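Ecdysteroid-phosphate phosphatase (Bombyx mori, PDB 3C7T) removes phosphate from ecdysteroid 22-phosphates, releasing the active hormones, through its histidine phosphatase domain, and also has protein tyrosine phosphatase activity. Local coordinates at residues E29-V34 and G49-Y54; H12-D17 and D37-L42; A45-A48 and G53-K56. All blocks are in the same frame, centred on the assembly; numbering follows the deposited sequence.

Contact 1 (E29-V34 and G49-Y54)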
loop_
_atom_site.group_PDB
_atom_site.type_symbol
_atom_site.label_atom_id
_atom_site.label_comp_id
_atom_site.label_asym_id
_atom_site.label_seq_id
_atom_site.Cartn_x
_atom_site.Cartn_y
_atom_site.Cartn_z
ATOM N N GLU A 29 -24.150 8.853 -2.593
ATOM C CA GLU A 29 -25.375 8.784 -3.382
ATOM C C GLU A 29 -26.528 8.762 -2.384
ATOM O O GLU A 29 -26.663 7.810 -1.601
ATOM C CB GLU A 29 -25.406 7.524 -4.263
ATOM C CG GLU A 29 -24.090 7.161 -4.968
ATOM C CD GLU A 29 -24.200 5.885 -5.807
ATOM O OE1 GLU A 29 -25.005 4.997 -5.443
ATOM O OE2 GLU A 29 -23.480 5.761 -6.826
ATOM N N ASN A 30 -27.336 9.822 -2.415
ATOM C CA ASN A 30 -28.409 10.050 -1.438
ATOM C C ASN A 30 -27.949 9.916 0.014
ATOM O O ASN A 30 -28.546 9.162 0.795
ATOM C CB ASN A 30 -29.617 9.139 -1.718
ATOM C CG ASN A 30 -30.649 9.803 -2.617
ATOM O OD1 ASN A 30 -31.095 10.931 -2.352
ATOM N ND2 ASN A 30 -31.034 9.109 -3.694
ATOM N N ASP A 31 -26.890 10.654 0.357
ATOM C CA ASP A 31 -26.290 10.672 1.710
ATOM C C ASP A 31 -25.666 9.357 2.172
ATOM O O ASP A 31 -25.203 9.253 3.325
ATOM C CB ASP A 31 -27.272 11.196 2.771
ATOM C CG ASP A 31 -27.257 12.718 2.886
ATOM O OD1 ASP A 31 -26.207 13.341 2.581
ATOM O OD2 ASP A 31 -28.296 13.287 3.295
ATOM N N THR A 32 -25.636 8.368 1.275
ATOM C CA THR A 32 -25.008 7.082 1.569
ATOM C C THR A 32 -23.700 6.917 0.796
ATOM O O THR A 32 -23.687 6.973 -0.433
ATOM C CB THR A 32 -25.956 5.916 1.257
ATOM O OG1 THR A 32 -27.160 6.096 2.012
ATOM C CG2 THR A 32 -25.334 4.597 1.646
ATOM N N TYR A 33 -22.628 6.703 1.546
ATOM C CA TYR A 33 -21.284 6.468 0.973
ATOM C C TYR A 33 -21.235 5.140 0.226
ATOM O O TYR A 33 -21.644 4.111 0.769
ATOM C CB TYR A 33 -20.245 6.471 2.087
ATOM C CG TYR A 33 -18.853 6.058 1.631
ATOM C CD1 TYR A 33 -18.101 6.894 0.794
ATOM C CD2 TYR A 33 -18.295 4.838 2.036
ATOM C CE1 TYR A 33 -16.822 6.518 0.369
ATOM C CE2 TYR A 33 -17.015 4.455 1.627
ATOM C CZ TYR A 33 -16.290 5.302 0.786
ATOM O OH TYR A 33 -15.030 4.933 0.376
ATOM N N VAL A 34 -20.736 5.168 -1.011
ATOM C CA VAL A 34 -20.480 3.949 -1.782
ATOM C C VAL A 34 -18.985 3.937 -2.077
ATOM O O VAL A 34 -18.466 4.920 -2.583
ATOM C CB VAL A 34 -21.239 3.937 -3.130
ATOM C CG1 VAL A 34 -20.783 2.757 -3.998
ATOM C CG2 VAL A 34 -22.789 3.955 -2.921
ATOM N N GLY A 49 -20.795 15.989 11.573
ATOM C CA GLY A 49 -20.730 16.851 10.396
ATOM C C GLY A 49 -21.060 16.127 9.099
ATOM O O GLY A 49 -21.079 16.732 8.056
ATOM N N GLY A 50 -21.325 14.827 9.174
ATOM C CA GLY A 50 -21.679 14.039 7.990
ATOM C C GLY A 50 -20.683 14.206 6.858
ATOM O O GLY A 50 -19.497 14.437 7.096
ATOM N N LYS A 51 -21.164 14.136 5.618
ATOM C CA LYS A 51 -20.245 14.159 4.473
ATOM C C LYS A 51 -19.444 15.479 4.365
ATOM O O LYS A 51 -18.280 15.473 3.950
ATOM C CB LYS A 51 -20.959 13.773 3.171
ATOM C CG LYS A 51 -21.847 14.828 2.581
ATOM C CD LYS A 51 -22.758 14.258 1.506
ATOM C CE LYS A 51 -23.786 15.306 1.107
ATOM N NZ LYS A 51 -24.708 14.829 0.033
ATOM N N GLY A 52 -20.047 16.592 4.791
ATOM C CA GLY A 52 -19.347 17.871 4.824
ATOM C C GLY A 52 -18.146 17.806 5.759
ATOM O O GLY A 52 -17.098 18.396 5.486
ATOM N N GLY A 53 -18.291 17.061 6.854
ATOM C CA GLY A 53 -17.208 16.886 7.805
ATOM C C GLY A 53 -16.027 16.160 7.162
ATOM O O GLY A 53 -14.859 16.492 7.426
ATOM N N TYR A 54 -16.340 15.176 6.321
ATOM C CA TYR A 54 -15.294 14.407 5.610
ATOM C C TYR A 54 -14.603 15.208 4.517
ATOM O O TYR A 54 -13.433 14.945 4.214
ATOM C CB TYR A 54 -15.819 13.076 5.057
ATOM C CG TYR A 54 -15.988 12.021 6.137
ATOM C CD1 TYR A 54 -14.872 11.522 6.828
ATOM C CD2 TYR A 54 -17.258 11.520 6.475
ATOM C CE1 TYR A 54 -15.007 10.564 7.821
ATOM C CE2 TYR A 54 -17.401 10.534 7.478
ATOM C CZ TYR A 54 -16.269 10.070 8.140
ATOM O OH TYR A 54 -16.359 9.115 9.121
HETATM O O HOH W 1 -25.843 12.464 -1.494
HETATM O O HOH W 2 -23.994 13.148 5.284
#
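D31 and K51 alone join E29-V34 to G49-Y54, through a long salt bridge at the surface of the domain. K51 NZ stands 3.3 Å from D31 OD1, and the hydrogen bond within this pair is weak. The lysine does not meet the carboxylate with its ammonium group only: CE lies 3.4 Å from D31 OD1 as well, because the two side chains cross at about a right angle and the last part of the lysine runs past the oxygen.

The K51 torsions explain this reach. CG sits between the backbone N and the carbonyl carbon (chi1 75°), and from there the chain is fully extended, spanning the gap to the turn. The D31 side chain starts out along the interface, and its chi1 of -86° brings the carboxylate round to the lysine.

Two waters widen the narrow contact. One accepts from D31 N at 2.8 Å and, weakly, from K51 NZ at 3.0 Å; the other accepts from K51 N at 3.0 Å and donates a weak bond to D31 OD1. The ammonium group thus has a second, water-mediated link to D31, and K51 N reaches D31 OD1 only through water, weakly at the carboxylate.

D31 belongs to a type I' turn from E29 to T32, closed by a bond of 3.1 Å from T32 N to E29 O, which makes the strands 28-29 and 32-33 a tight beta hairpin. K51 lies in helix 50-56 and also touches V24 of helix 23-27, so the salt bridge links the hairpin tip to one helix beside another.

Contact 2 (H12-D17 and D37-L42). With WO4 (tungstate(VI)ion), chain E.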
loop_
_atom_site.group_PDB
_atom_site.type_symbol
_atom_site.label_atom_id
_atom_site.label_comp_id
_atom_site.label_asym_id
_atom_site.label_seq_id
_atom_site.Cartn_x
_atom_site.Cartn_y
_atom_site.Cartn_z
ATOM N N HIS A 12 1.232 11.656 9.292
ATOM C CA HIS A 12 0.107 10.809 8.925
ATOM C C HIS A 12 0.391 10.122 7.571
ATOM O O HIS A 12 1.284 10.542 6.813
ATOM C CB HIS A 12 -1.140 11.674 8.802
ATOM C CG HIS A 12 -0.986 12.774 7.800
ATOM N ND1 HIS A 12 -0.984 12.550 6.433
ATOM C CD2 HIS A 12 -0.796 14.104 7.970
ATOM C CE1 HIS A 12 -0.811 13.704 5.809
ATOM N NE2 HIS A 12 -0.673 14.657 6.722
ATOM N N GLY A 13 -0.383 9.077 7.260
ATOM C CA GLY A 13 -0.228 8.356 6.008
ATOM C C GLY A 13 -0.953 9.069 4.877
ATOM O O GLY A 13 -1.445 10.193 5.041
ATOM N N GLU A 14 -1.021 8.399 3.727
ATOM C CA GLU A 14 -1.628 8.941 2.496
ATOM C C GLU A 14 -3.066 9.411 2.704
ATOM O O GLU A 14 -3.885 8.678 3.256
ATOM C CB GLU A 14 -1.605 7.861 1.399
ATOM C CG GLU A 14 -2.219 8.301 0.068
ATOM C CD GLU A 14 -2.155 7.225 -1.003
ATOM O OE1 GLU A 14 -2.956 6.255 -0.964
ATOM O OE2 GLU A 14 -1.311 7.377 -1.915
ATOM N N ARG A 15 -3.363 10.635 2.248
ATOM C CA ARG A 15 -4.690 11.245 2.446
ATOM C C ARG A 15 -5.642 10.978 1.280
ATOM O O ARG A 15 -5.244 11.106 0.105
ATOM C CB ARG A 15 -4.523 12.775 2.563
ATOM C CG ARG A 15 -3.926 13.214 3.891
ATOM C CD ARG A 15 -3.489 14.648 3.828
ATOM N NE ARG A 15 -4.584 15.611 3.620
ATOM C CZ ARG A 15 -4.490 16.918 3.899
ATOM N NH1 ARG A 15 -3.360 17.418 4.384
ATOM N NH2 ARG A 15 -5.532 17.739 3.703
ATOM N N VAL A 16 -6.917 10.700 1.579
ATOM C CA VAL A 16 -7.894 10.552 0.500
ATOM C C VAL A 16 -7.966 11.842 -0.350
ATOM O O VAL A 16 -7.953 11.793 -1.569
ATOM C CB VAL A 16 -9.326 10.222 1.034
ATOM C CG1 VAL A 16 -10.352 10.299 -0.102
ATOM C CG2 VAL A 16 -9.337 8.816 1.678
ATOM N N ASP A 17 -8.083 12.994 0.303
ATOM C CA ASP A 17 -8.321 14.271 -0.426
ATOM C C ASP A 17 -7.165 14.679 -1.353
ATOM O O ASP A 17 -7.383 15.411 -2.335
ATOM C CB ASP A 17 -8.743 15.397 0.536
ATOM C CG ASP A 17 -7.646 15.819 1.503
ATOM O OD1 ASP A 17 -6.591 15.166 1.621
ATOM O OD2 ASP A 17 -7.851 16.832 2.220
ATOM N N ASP A 37 -13.582 2.993 -5.269
ATOM C CA ASP A 37 -12.185 2.708 -5.595
ATOM C C ASP A 37 -11.634 1.804 -4.517
ATOM O O ASP A 37 -12.002 1.956 -3.353
ATOM C CB ASP A 37 -11.375 4.016 -5.626
ATOM C CG ASP A 37 -9.971 3.827 -6.245
ATOM O OD1 ASP A 37 -9.862 3.835 -7.484
ATOM O OD2 ASP A 37 -8.989 3.694 -5.482
ATOM N N LEU A 38 -10.732 0.889 -4.881
ATOM C CA LEU A 38 -10.201 -0.053 -3.876
ATOM C C LEU A 38 -9.346 0.611 -2.821
ATOM O O LEU A 38 -9.207 0.072 -1.734
ATOM C CB LEU A 38 -9.415 -1.201 -4.508
ATOM C CG LEU A 38 -10.192 -2.092 -5.449
ATOM C CD1 LEU A 38 -9.177 -3.077 -6.040
ATOM C CD2 LEU A 38 -11.309 -2.823 -4.681
ATOM N N ASN A 39 -8.766 1.769 -3.140
ATOM C CA ASN A 39 -7.945 2.475 -2.184
ATOM C C ASN A 39 -8.769 3.468 -1.329
ATOM O O ASN A 39 -8.227 4.178 -0.481
ATOM C CB ASN A 39 -6.772 3.157 -2.931
ATOM C CG ASN A 39 -5.674 3.628 -2.014
ATOM O OD1 ASN A 39 -5.380 2.999 -0.993
ATOM N ND2 ASN A 39 -5.034 4.743 -2.391
ATOM N N LEU A 40 -10.094 3.476 -1.496
ATOM C CA LEU A 40 -10.958 4.266 -0.602
ATOM C C LEU A 40 -11.394 3.456 0.642
ATOM O O LEU A 40 -11.401 2.212 0.618
ATOM C CB LEU A 40 -12.203 4.788 -1.349
ATOM C CG LEU A 40 -11.983 5.946 -2.319
ATOM C CD1 LEU A 40 -13.178 6.130 -3.211
ATOM C CD2 LEU A 40 -11.674 7.242 -1.574
ATOM N N PRO A 41 -11.779 4.155 1.726
ATOM C CA PRO A 41 -12.279 3.415 2.906
ATOM C C PRO A 41 -13.407 2.443 2.555
ATOM O O PRO A 41 -14.205 2.713 1.665
ATOM C CB PRO A 41 -12.798 4.520 3.815
ATOM C CG PRO A 41 -11.996 5.753 3.401
ATOM C CD PRO A 41 -11.789 5.621 1.935
ATOM N N LEU A 42 -13.461 1.309 3.246
ATOM C CA LEU A 42 -14.551 0.347 3.052
ATOM C C LEU A 42 -15.914 0.955 3.430
ATOM O O LEU A 42 -16.933 0.706 2.767
ATOM C CB LEU A 42 -14.290 -0.900 3.894
ATOM C CG LEU A 42 -13.141 -1.806 3.436
ATOM C CD1 LEU A 42 -12.870 -2.891 4.475
ATOM C CD2 LEU A 42 -13.489 -2.410 2.096
HETATM W W WO4 E . -0.210 17.077 6.402
HETATM O O1 WO4 E . 1.560 16.622 7.031
HETATM O O2 WO4 E . 0.101 19.008 6.050
HETATM O O3 WO4 E . -0.847 16.461 4.625
HETATM O O4 WO4 E . -1.648 17.131 7.738
#
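H12, the residue that forms the phosphohistidine intermediate, lines the phosphate pocket of the histidine phosphatase fold, and the segment that follows it is braced by D37-L42 through E14 and V16. N39 ND2 donates to E14 OE1 at 2.9 Å, nearly straight at 164°. The acceptor lies in the amide plane, but the carboxylate is turned 64° from it and is met on its syn side, somewhat out of plane. E14 reaches across with CG anti to the backbone N (chi1 180°) and an extended chain. The same OE1 is bonded to T61, while S251 of the second subunit meets OE2 and I249 O of that subunit takes a bond from N39 ND2, so this buried polar pair is gripped from several sides.

Beside it the contact is apolar. V16 CG1 packs 3.6 Å from L40 CD2, the side chains crossing at about a right angle, and V16 CG2 meets P41 CD of the proline ring, 4.0 Å away.

In the pocket, H12 NE2 lies 2.5 Å from the tungsten of tungstate, a phosphate analogue. H12 ND1 donates to G13 O at 2.8 Å, a bond in the ring plane that fixes the ring's rotation and leaves NE2 facing the anion. R15 NH1 donates to tungstate O3 at 2.7 Å, and its NE and NH2 grip D17 side-on, one nitrogen to each carboxylate oxygen. R11, R92, E120, H192, A193 and K224 complete the pocket.

H12 follows strand 5-11, V16 opens helix 16-19 against W23 of helix 23-27, and N39 rests on the start of helix 62-77, with the second subunit alongside.

Contact 3 (A45-A48 and G53-K56)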
loop_
_atom_site.group_PDB
_atom_site.type_symbol
_atom_site.label_atom_id
_atom_site.label_comp_id
_atom_site.label_asym_id
_atom_site.label_seq_id
_atom_site.Cartn_x
_atom_site.Cartn_y
_atom_site.Cartn_z
ATOM N N ALA A 45 -17.446 5.957 9.093
ATOM C CA ALA A 45 -18.163 6.015 10.357
ATOM C C ALA A 45 -19.022 7.253 10.421
ATOM O O ALA A 45 -18.686 8.287 9.835
ATOM C CB ALA A 45 -17.182 6.025 11.524
ATOM N N HIS A 46 -20.130 7.160 11.151
ATOM C CA HIS A 46 -20.956 8.323 11.365
ATOM C C HIS A 46 -20.156 9.425 12.084
ATOM O O HIS A 46 -19.358 9.160 12.995
ATOM C CB HIS A 46 -22.196 7.946 12.180
ATOM C CG HIS A 46 -22.956 9.132 12.682
ATOM N ND1 HIS A 46 -23.724 9.928 11.856
ATOM C CD2 HIS A 46 -23.048 9.672 13.923
ATOM C CE1 HIS A 46 -24.267 10.900 12.569
ATOM N NE2 HIS A 46 -23.877 10.765 13.827
ATOM N N ARG A 47 -20.375 10.665 11.665
ATOM C CA ARG A 47 -19.842 11.815 12.398
ATOM C C ARG A 47 -20.877 12.918 12.336
ATOM O O ARG A 47 -21.672 12.975 11.393
ATOM C CB ARG A 47 -18.510 12.276 11.811
ATOM C CG ARG A 47 -18.585 12.768 10.366
ATOM C CD ARG A 47 -17.186 13.079 9.833
ATOM N NE ARG A 47 -16.547 14.218 10.495
ATOM C CZ ARG A 47 -15.252 14.505 10.383
ATOM N NH1 ARG A 47 -14.462 13.709 9.673
ATOM N NH2 ARG A 47 -14.736 15.561 11.006
ATOM N N ALA A 48 -20.866 13.792 13.332
ATOM C CA ALA A 48 -21.881 14.843 13.431
ATOM C C ALA A 48 -21.948 15.716 12.185
ATOM O O ALA A 48 -23.030 16.136 11.782
ATOM C CB ALA A 48 -21.640 15.697 14.668
ATOM N N GLY A 53 -18.291 17.061 6.854
ATOM C CA GLY A 53 -17.208 16.886 7.805
ATOM C C GLY A 53 -16.027 16.160 7.162
ATOM O O GLY A 53 -14.859 16.492 7.426
ATOM N N TYR A 54 -16.340 15.176 6.321
ATOM C CA TYR A 54 -15.294 14.407 5.610
ATOM C C TYR A 54 -14.603 15.208 4.517
ATOM O O TYR A 54 -13.433 14.945 4.214
ATOM C CB TYR A 54 -15.819 13.076 5.057
ATOM C CG TYR A 54 -15.988 12.021 6.137
ATOM C CD1 TYR A 54 -14.872 11.522 6.828
ATOM C CD2 TYR A 54 -17.258 11.520 6.475
ATOM C CE1 TYR A 54 -15.007 10.564 7.821
ATOM C CE2 TYR A 54 -17.401 10.534 7.478
ATOM C CZ TYR A 54 -16.269 10.070 8.140
ATOM O OH TYR A 54 -16.359 9.115 9.121
ATOM N N VAL A 55 -15.317 16.153 3.908
ATOM C CA VAL A 55 -14.661 17.117 2.993
ATOM C C VAL A 55 -13.580 17.899 3.756
ATOM O O VAL A 55 -12.444 18.023 3.298
ATOM C CB VAL A 55 -15.676 18.088 2.341
ATOM C CG1 VAL A 55 -14.965 19.132 1.514
ATOM C CG2 VAL A 55 -16.652 17.335 1.481
ATOM N N LYS A 56 -13.933 18.403 4.930
ATOM C CA LYS A 56 -13.021 19.215 5.757
ATOM C C LYS A 56 -11.934 18.427 6.486
ATOM O O LYS A 56 -10.899 18.994 6.884
ATOM C CB LYS A 56 -13.832 19.995 6.796
ATOM C CG LYS A 56 -14.762 21.040 6.195
ATOM C CD LYS A 56 -15.773 21.551 7.197
ATOM C CE LYS A 56 -16.473 22.758 6.619
ATOM N NZ LYS A 56 -17.938 22.765 6.911
#
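Y54 is held by both A45 and R47: its OH donates to A45 O at 2.6 Å, with that oxygen beside the ring's rim rather than over a face.

Over one face of the Y54 ring lies R47, which makes both a CH-pi and a cation-pi contact. Its CD sits above the ring centre, 3.5 Å from the centroid, as a CH-pi contact; CZ follows at 4.8 Å, 17° off the normal. The guanidinium plane stands 82° from the ring, so the group is edge-on, not stacked. The bend at chi3 (-67°) turns it back toward the helix.

There one guanidinium face rests against G53 O, with R47 CZ 3.6 Å away. G53 has no side chain, and R47 NE passes close to its CA, 3.8 Å away. The charge itself is met elsewhere, by D131 and D57, which both pair with NH2.

A leucine in place of Y54 would probably leave A45 O without its hydroxyl partner and R47 CD without a flat face to lie on.

The arrangement is an arginine-over-tyrosine cation-pi contact that folds the loop 45-48 back onto helix 50-56, within the histidine phosphatase domain and away from its catalytic residues.

How the contacts relate
The segments of contacts 1 and 3 overlap at G53 and Y54 in helix 50-56, their centres about 7 Å apart: contact 1 reaches from that helix to the hairpin, whereas contact 3 holds the preceding loop against it. Contact 2 lies about 15 Å from the centre of contact 1 and about 14 Å from that of contact 3. It touches contact 1 directly, Y33 OH approaching P41 O at 2.7 Å in a probable hydrogen bond. Contact 2 alone contains tungstate-binding residues; the side chain of R47 in contact 3 is about 13 Å from the anion. Along the chain, contacts 1 and 2 interleave, and contact 3 follows contact 2.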